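Local coordinates for protein transcriptional regulator of the TetR/AcrR family (PDB 3DCF) that probably binds cis-regulatory DNA and regulates transcription, as a dimeric helix-turn-helix protein of the TetR/AcrR family, at residues R33-F44 with Y71-I82; S103-L111 with L158-L168. All blocks are in the same frame, centred on the assembly; numbering follows the deposited sequence.

Contact 1 of 2, residues R33-F44 with Y71-I82; sequences RTQIIKVATELF and YFKSKEDVLFAI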
# COMPACT_ATOMS: atom_id res chain seq x y z
N ARG A 33 -19.97 26.21 9.70
CA ARG A 33 -19.56 24.85 9.30
C ARG A 33 -18.04 24.67 9.40
O ARG A 33 -17.58 23.71 10.01
CB ARG A 33 -20.05 24.53 7.88
CG ARG A 33 -19.96 23.07 7.49
CD ARG A 33 -20.56 22.82 6.10
NE ARG A 33 -20.80 21.39 5.85
CZ ARG A 33 -19.89 20.50 5.42
NH1 ARG A 33 -18.62 20.83 5.18
NH2 ARG A 33 -20.27 19.23 5.24
N THR A 34 -17.29 25.60 8.79
CA THR A 34 -15.80 25.64 8.87
C THR A 34 -15.33 25.79 10.33
O THR A 34 -14.33 25.18 10.72
CB THR A 34 -15.19 26.81 8.05
OG1 THR A 34 -15.46 26.61 6.66
CG2 THR A 34 -13.67 26.92 8.25
N GLN A 35 -16.06 26.59 11.11
CA GLN A 35 -15.79 26.77 12.54
C GLN A 35 -16.03 25.42 13.25
O GLN A 35 -15.24 25.05 14.12
CB GLN A 35 -16.67 27.88 13.14
CG GLN A 35 -16.08 28.53 14.39
N ILE A 36 -17.10 24.71 12.86
CA ILE A 36 -17.42 23.38 13.41
C ILE A 36 -16.36 22.33 13.02
O ILE A 36 -15.98 21.51 13.88
CB ILE A 36 -18.85 22.91 13.01
CG1 ILE A 36 -19.91 23.75 13.73
CG2 ILE A 36 -19.09 21.45 13.41
CD1 ILE A 36 -21.28 23.66 13.10
N ILE A 37 -15.90 22.33 11.77
CA ILE A 37 -14.85 21.39 11.33
C ILE A 37 -13.52 21.64 12.09
O ILE A 37 -12.88 20.69 12.54
CB ILE A 37 -14.61 21.41 9.78
CG1 ILE A 37 -15.86 20.93 9.01
CG2 ILE A 37 -13.42 20.51 9.39
CD1 ILE A 37 -15.82 21.24 7.51
N LYS A 38 -13.14 22.91 12.22
CA LYS A 38 -11.91 23.31 12.92
C LYS A 38 -11.96 22.95 14.41
O LYS A 38 -11.00 22.37 14.95
CB LYS A 38 -11.65 24.82 12.75
N VAL A 39 -13.07 23.30 15.07
CA VAL A 39 -13.29 22.97 16.48
C VAL A 39 -13.29 21.44 16.71
O VAL A 39 -12.68 20.97 17.67
CB VAL A 39 -14.57 23.66 17.04
CG1 VAL A 39 -14.97 23.10 18.42
CG2 VAL A 39 -14.37 25.19 17.09
N ALA A 40 -13.94 20.69 15.82
CA ALA A 40 -13.98 19.21 15.88
C ALA A 40 -12.58 18.59 15.69
O ALA A 40 -12.24 17.64 16.39
CB ALA A 40 -14.96 18.64 14.85
N THR A 41 -11.79 19.15 14.76
CA THR A 41 -10.39 18.73 14.49
C THR A 41 -9.49 18.93 15.73
O THR A 41 -8.74 18.02 16.10
CB THR A 41 -9.75 19.51 13.28
OG1 THR A 41 -10.56 19.33 12.11
CG2 THR A 41 -8.32 19.02 13.00
N GLU A 42 -9.55 20.13 16.32
CA GLU A 42 -8.82 20.46 17.56
C GLU A 42 -9.23 19.54 18.71
O GLU A 42 -8.38 19.05 19.45
CB GLU A 42 -9.07 21.92 17.97
CG GLU A 42 -8.42 22.96 17.02
CD GLU A 42 -8.90 24.42 17.21
OE1 GLU A 42 -9.86 24.68 17.97
OE2 GLU A 42 -8.31 25.32 16.56
N LEU A 43 -10.53 19.28 18.82
CA LEU A 43 -11.10 18.46 19.89
C LEU A 43 -10.76 16.96 19.71
O LEU A 43 -10.51 16.28 20.70
CB LEU A 43 -12.62 18.71 19.99
CG LEU A 43 -13.44 18.40 21.24
CD1 LEU A 43 -12.88 19.07 22.49
CD2 LEU A 43 -14.88 18.85 21.00
N PHE A 44 -10.76 16.45 18.46
CA PHE A 44 -10.33 15.04 18.21
C PHE A 44 -8.82 14.83 18.46
O PHE A 44 -8.40 13.73 18.81
CB PHE A 44 -10.66 14.53 16.79
CG PHE A 44 -12.15 14.49 16.45
CD1 PHE A 44 -13.12 14.07 17.39
CD2 PHE A 44 -12.57 14.79 15.14
CE1 PHE A 44 -14.49 14.01 17.04
CE2 PHE A 44 -13.93 14.73 14.79
CZ PHE A 44 -14.89 14.33 15.74
N TYR A 71 -26.21 21.02 10.63
CA TYR A 71 -24.93 20.85 9.90
C TYR A 71 -24.44 19.39 9.91
O TYR A 71 -24.08 18.85 8.86
CB TYR A 71 -23.87 21.81 10.47
CG TYR A 71 -24.29 23.27 10.42
CD1 TYR A 71 -24.24 24.00 9.22
CD2 TYR A 71 -24.74 23.93 11.57
CE1 TYR A 71 -24.64 25.37 9.17
CE2 TYR A 71 -25.14 25.29 11.54
CZ TYR A 71 -25.08 26.00 10.34
OH TYR A 71 -25.46 27.33 10.30
N PHE A 72 -24.43 18.74 11.09
CA PHE A 72 -23.94 17.34 11.23
C PHE A 72 -24.80 16.49 12.16
O PHE A 72 -25.01 16.87 13.31
CB PHE A 72 -22.49 17.34 11.75
CG PHE A 72 -21.55 18.11 10.88
CD1 PHE A 72 -21.09 17.56 9.68
CD2 PHE A 72 -21.15 19.41 11.23
CE1 PHE A 72 -20.23 18.27 8.85
CE2 PHE A 72 -20.29 20.13 10.40
CZ PHE A 72 -19.82 19.56 9.20
N LYS A 73 -25.25 15.33 11.66
CA LYS A 73 -26.11 14.38 12.43
C LYS A 73 -25.40 13.25 13.18
O LYS A 73 -26.03 12.51 13.94
CB LYS A 73 -27.24 13.84 11.55
CG LYS A 73 -28.23 14.95 11.21
CD LYS A 73 -29.31 14.54 10.24
CE LYS A 73 -30.35 15.65 10.12
NZ LYS A 73 -29.76 16.97 9.77
N SER A 74 -24.09 13.13 12.97
CA SER A 74 -23.24 12.20 13.71
C SER A 74 -21.78 12.69 13.70
O SER A 74 -21.40 13.55 12.89
CB SER A 74 -23.36 10.78 13.13
OG SER A 74 -22.96 10.73 11.76
N LYS A 75 -20.99 12.15 14.62
CA LYS A 75 -19.54 12.41 14.69
C LYS A 75 -18.78 11.83 13.46
O LYS A 75 -17.72 12.34 13.08
CB LYS A 75 -18.93 11.87 16.00
CG LYS A 75 -19.00 10.34 16.18
CD LYS A 75 -18.64 9.90 17.60
CE LYS A 75 -17.17 10.01 17.89
NZ LYS A 75 -16.91 9.51 19.26
N GLU A 76 -19.35 10.78 12.85
CA GLU A 76 -18.81 10.16 11.63
C GLU A 76 -18.95 11.12 10.45
O GLU A 76 -18.03 11.24 9.64
CB GLU A 76 -19.50 8.81 11.31
CG GLU A 76 -19.13 7.62 12.26
CD GLU A 76 -19.72 7.71 13.68
OE1 GLU A 76 -20.86 8.21 13.85
OE2 GLU A 76 -19.04 7.25 14.64
N ASP A 77 -20.11 11.79 10.35
CA ASP A 77 -20.36 12.82 9.33
C ASP A 77 -19.40 14.01 9.51
O ASP A 77 -19.04 14.64 8.52
CB ASP A 77 -21.82 13.33 9.34
CG ASP A 77 -22.84 12.25 8.96
OD1 ASP A 77 -22.55 11.44 8.04
OD2 ASP A 77 -23.94 12.22 9.56
N VAL A 78 -19.00 14.32 10.76
CA VAL A 78 -18.00 15.37 11.04
C VAL A 78 -16.62 14.89 10.58
O VAL A 78 -15.87 15.66 9.97
CB VAL A 78 -17.92 15.78 12.54
CG1 VAL A 78 -16.89 16.87 12.73
CG2 VAL A 78 -19.28 16.25 13.05
N LEU A 79 -16.31 13.62 10.84
CA LEU A 79 -15.03 13.04 10.41
C LEU A 79 -14.88 13.00 8.87
O LEU A 79 -13.77 13.24 8.36
CB LEU A 79 -14.81 11.66 11.02
CG LEU A 79 -13.41 11.05 10.87
CD1 LEU A 79 -12.26 11.95 11.37
CD2 LEU A 79 -13.38 9.71 11.59
N PHE A 80 -15.97 12.71 8.14
CA PHE A 80 -15.97 12.75 6.67
C PHE A 80 -15.62 14.17 6.18
O PHE A 80 -14.74 14.34 5.33
CB PHE A 80 -17.32 12.31 6.09
CG PHE A 80 -17.43 12.50 4.59
CD1 PHE A 80 -16.79 11.62 3.71
CD2 PHE A 80 -18.15 13.59 4.06
CE1 PHE A 80 -16.87 11.81 2.30
CE2 PHE A 80 -18.24 13.80 2.66
CZ PHE A 80 -17.60 12.90 1.78
N ALA A 81 -16.33 15.16 6.72
CA ALA A 81 -16.11 16.58 6.42
C ALA A 81 -14.65 17.01 6.61
O ALA A 81 -14.12 17.74 5.76
CB ALA A 81 -17.04 17.45 7.27
N ILE A 82 -14.01 16.56 7.70
CA ILE A 82 -12.58 16.84 7.98
C ILE A 82 -11.67 16.21 6.91
O ILE A 82 -10.74 16.88 6.41
CB ILE A 82 -12.11 16.33 9.38
CG1 ILE A 82 -12.82 17.10 10.51
CG2 ILE A 82 -10.59 16.51 9.58
CD1 ILE A 82 -12.65 16.42 11.86
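Ile82 fits as a knob into a hole formed by Ile37, Ala40, Thr41 and Phe44. Its CG1 lies 3.6 Å from Ile37 CG2, and the two isoleucine side chains lie alongside each other, pointing opposite ways. Its tip, CD1, meets the Phe44 ring at the edge, in the ring plane, 3.6 Å from Phe44 CE2. One turn earlier, Val78 places CG1 anti to its backbone N (chi1 -179°), which brings this methyl to 3.4 Å from Ala40 CB. Ala81 CB meets the other branch of Ile37, at 4.0 Å from Ile37 CD1. At the far end Phe72 enters between Arg33 and Ile36. Ile36 CG2 lies 3.5 Å from Phe72 CE2, while Ile36 CD1 turns to the Tyr71 ring. The Arg33 chain is extended from CG to NE and carries its guanidinium across Phe72. Phe72 CZ sits 3.8 Å above the centre of the guanidinium plane, and the two planes are 43° apart.

These side chains form part of the hydrophobic core of the TetR-type DNA-binding domain. The axes of segments 33-44 and 75-82 cross at -100°, and the predicted helix-turn-helix lies largely between them in the chain. Ile36 and Ala40 also touch helix 54-61 of that motif.

Further out, Thr41 OG1 donates to Ile37 O over a distance of 2.7 Å, from above the carbonyl plane. Ile37 O also accepts the helix bond from Thr41 N. Ser74 N-caps helix 75-98 through a weak bond from Asp77 N. Lys75 NZ bonds to the carbonyls of Tyr49 and Thr52, and Asp77 forms a salt bridge with Arg140.

Contact 2 of 2, residues S103-L111 with L158-L168; sequences SPGERIHAL and LYAEGVATGEL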
# COMPACT_ATOMS: atom_id res chain seq x y z
N SER A 103 9.44 21.78 -16.72
CA SER A 103 9.22 20.70 -17.68
C SER A 103 8.34 19.64 -16.98
O SER A 103 8.22 19.67 -15.74
CB SER A 103 10.55 20.07 -18.12
OG SER A 103 11.29 19.56 -17.01
N PRO A 104 7.72 18.71 -17.75
CA PRO A 104 6.95 17.61 -17.12
C PRO A 104 7.73 16.77 -16.07
O PRO A 104 7.15 16.42 -15.04
CB PRO A 104 6.54 16.75 -18.33
CG PRO A 104 6.51 17.70 -19.48
CD PRO A 104 7.63 18.66 -19.23
N GLY A 105 9.01 16.48 -16.34
CA GLY A 105 9.89 15.74 -15.41
C GLY A 105 10.22 16.49 -14.12
O GLY A 105 10.46 15.86 -13.08
N GLU A 106 10.29 17.83 -14.21
CA GLU A 106 10.49 18.72 -13.04
C GLU A 106 9.21 18.80 -12.20
O GLU A 106 9.28 18.74 -10.96
CB GLU A 106 10.95 20.12 -13.47
CG GLU A 106 12.40 20.13 -13.98
CD GLU A 106 12.82 21.40 -14.73
OE1 GLU A 106 11.97 22.21 -15.18
OE2 GLU A 106 14.05 21.56 -14.89
N ARG A 107 8.07 18.94 -12.88
CA ARG A 107 6.73 18.94 -12.27
C ARG A 107 6.41 17.58 -11.61
O ARG A 107 5.89 17.55 -10.50
CB ARG A 107 5.64 19.37 -13.28
CG ARG A 107 5.62 20.90 -13.51
CD ARG A 107 5.40 21.32 -14.98
NE ARG A 107 4.08 21.07 -15.54
CZ ARG A 107 3.80 20.99 -16.86
NH1 ARG A 107 4.74 21.08 -17.81
NH2 ARG A 107 2.55 20.77 -17.25
N ILE A 108 6.75 16.47 -12.29
CA ILE A 108 6.60 15.11 -11.73
C ILE A 108 7.34 15.04 -10.39
O ILE A 108 6.75 14.62 -9.38
CB ILE A 108 7.13 14.01 -12.71
CG1 ILE A 108 6.10 13.70 -13.80
CG2 ILE A 108 7.47 12.71 -11.96
CD1 ILE A 108 4.94 12.84 -13.36
N HIS A 109 8.60 15.49 -10.37
CA HIS A 109 9.40 15.49 -9.15
C HIS A 109 8.77 16.33 -8.03
O HIS A 109 8.64 15.85 -6.89
CB HIS A 109 10.83 15.95 -9.43
CG HIS A 109 11.67 16.11 -8.20
ND1 HIS A 109 12.27 15.04 -7.57
CD2 HIS A 109 11.98 17.20 -7.46
CE1 HIS A 109 12.93 15.47 -6.50
NE2 HIS A 109 12.77 16.78 -6.42
N ALA A 110 8.37 17.56 -8.37
CA ALA A 110 7.72 18.47 -7.41
C ALA A 110 6.43 17.87 -6.83
O ALA A 110 6.17 18.02 -5.65
CB ALA A 110 7.42 19.82 -8.06
N LEU A 111 5.64 17.21 -7.68
CA LEU A 111 4.39 16.53 -7.26
C LEU A 111 4.64 15.40 -6.24
O LEU A 111 3.87 15.28 -5.28
CB LEU A 111 3.61 15.97 -8.46
CG LEU A 111 2.94 16.96 -9.43
CD1 LEU A 111 2.49 16.23 -10.72
CD2 LEU A 111 1.77 17.68 -8.76
N LEU A 158 0.94 14.01 -17.62
CA LEU A 158 2.25 14.63 -17.39
C LEU A 158 3.42 13.63 -17.66
O LEU A 158 4.49 14.05 -18.13
CB LEU A 158 2.31 15.22 -15.96
CG LEU A 158 3.02 16.53 -15.71
CD1 LEU A 158 2.34 17.63 -16.53
CD2 LEU A 158 2.97 16.87 -14.21
N TYR A 159 3.22 12.34 -17.34
CA TYR A 159 4.24 11.30 -17.60
C TYR A 159 4.35 11.00 -19.12
O TYR A 159 5.46 10.76 -19.61
CB TYR A 159 4.00 10.02 -16.78
CG TYR A 159 5.22 9.11 -16.73
CD1 TYR A 159 5.47 8.17 -17.74
CD2 TYR A 159 6.13 9.20 -15.68
CE1 TYR A 159 6.61 7.34 -17.71
CE2 TYR A 159 7.28 8.36 -15.63
CZ TYR A 159 7.51 7.44 -16.66
OH TYR A 159 8.63 6.62 -16.63
N ALA A 160 3.22 11.04 -19.84
CA ALA A 160 3.17 10.86 -21.31
C ALA A 160 3.92 11.95 -22.09
O ALA A 160 4.58 11.65 -23.09
CB ALA A 160 1.74 10.78 -21.80
N GLU A 161 3.78 13.21 -21.65
CA GLU A 161 4.48 14.36 -22.26
C GLU A 161 6.01 14.26 -22.10
O GLU A 161 6.74 14.49 -23.06
CB GLU A 161 4.02 15.68 -21.65
CG GLU A 161 2.59 16.10 -21.91
CD GLU A 161 2.21 17.33 -21.08
OE1 GLU A 161 3.05 18.25 -20.95
OE2 GLU A 161 1.07 17.36 -20.55
N GLY A 162 6.45 13.95 -20.88
CA GLY A 162 7.88 13.75 -20.55
C GLY A 162 8.56 12.58 -21.26
O GLY A 162 9.77 12.62 -21.52
N VAL A 163 7.79 11.52 -21.55
CA VAL A 163 8.27 10.37 -22.33
C VAL A 163 8.38 10.75 -23.82
O VAL A 163 9.37 10.41 -24.47
CB VAL A 163 7.36 9.11 -22.15
CG1 VAL A 163 7.63 8.05 -23.21
CG2 VAL A 163 7.53 8.51 -20.73
N ALA A 164 7.36 11.47 -24.34
CA ALA A 164 7.29 11.91 -25.76
C ALA A 164 8.46 12.78 -26.21
O ALA A 164 8.87 12.71 -27.36
CB ALA A 164 5.98 12.63 -26.03
N THR A 165 8.99 13.58 -25.28
CA THR A 165 10.15 14.47 -25.50
C THR A 165 11.54 13.90 -25.09
O THR A 165 12.55 14.61 -25.13
CB THR A 165 9.91 15.78 -24.72
OG1 THR A 165 9.80 15.49 -23.33
CG2 THR A 165 8.60 16.46 -25.19
N GLY A 166 11.60 12.62 -24.71
CA GLY A 166 12.84 11.98 -24.28
C GLY A 166 13.35 12.26 -22.87
O GLY A 166 14.44 11.82 -22.52
N GLU A 167 12.58 12.95 -22.03
CA GLU A 167 13.01 13.27 -20.64
C GLU A 167 12.80 12.12 -19.63
O GLU A 167 13.60 11.99 -18.68
CB GLU A 167 12.27 14.51 -20.14
CG GLU A 167 12.71 15.07 -18.77
CD GLU A 167 11.95 16.33 -18.37
OE1 GLU A 167 10.89 16.63 -18.95
OE2 GLU A 167 12.40 17.02 -17.44
N LEU A 168 11.73 11.31 -19.83
CA LEU A 168 11.33 10.23 -18.91
C LEU A 168 11.44 8.82 -19.47
O LEU A 168 11.27 8.63 -20.68
CB LEU A 168 9.89 10.45 -18.44
CG LEU A 168 9.55 11.82 -17.85
CD1 LEU A 168 8.09 11.83 -17.42
CD2 LEU A 168 10.46 12.20 -16.70
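Leu158 sits as a knob among Pro104, Arg107, Ile108 and Leu111, where the axes of segments 104-111 and 158-164 cross at -143° in the TetR-like C-terminal domain. The start of helix 104-121 meets the end of helix 138-164 in this all-helical fold. The two methyls of Leu158 part company. CD2 reaches toward Leu111 tip to tip, 3.6 Å from Leu111 CD1. CD1 lies over one face of the Arg107 guanidinium, with the arginine chain running square to the leucine. The Arg107 chain is bent at chi2 and chi3, and its NH2 and NH1 are bonded to the carbonyls of Ala98 and Gly102.

Pro104 meets the opposite helix with CB and CG. Its CB is 3.4 Å from Leu158 O, and its CG touches Glu161 CB and OE1, with the two side chains roughly perpendicular. Ile108 CD1 comes to the edge of the Tyr159 ring, near its plane. Leu168 CD1 lies 3.7 Å above a face of that ring, offset toward the rim, while its CD2 touches Gly105 CA. The second subunit packs here too, with its Tyr214 on Ile108 and Leu168.

Ser103 and Glu106 form a capping box at the start of helix 104-121. Glu167 reaches this helix start with CG anti to its backbone N (chi1 -173°) and the rest of the chain extended. Its OE1 takes a weak bond from Gly105 N, and its OE2 accepts from Ser103 OG at 2.8 Å through the syn lone pair.

In the fold
Contact 1 lies in the DNA-binding domain and contact 2 in the C-terminal domain, on opposite sides of the chain's centre. Their centres are 39 Å apart, and their nearest atoms are about 19 Å apart, so the two do not touch. Helix 75-98 spans the gap. Its first turns take part in contact 1, and its later residues Phe94 and Ile97 pack on Leu111 of contact 2. Helix 138-164 also runs between them: Arg140 and Met144 touch Phe80 of the 71-82 segment, and its last turns belong to contact 2. The second subunit reaches contact 2 but not contact 1. No ligand site is identified at either contact.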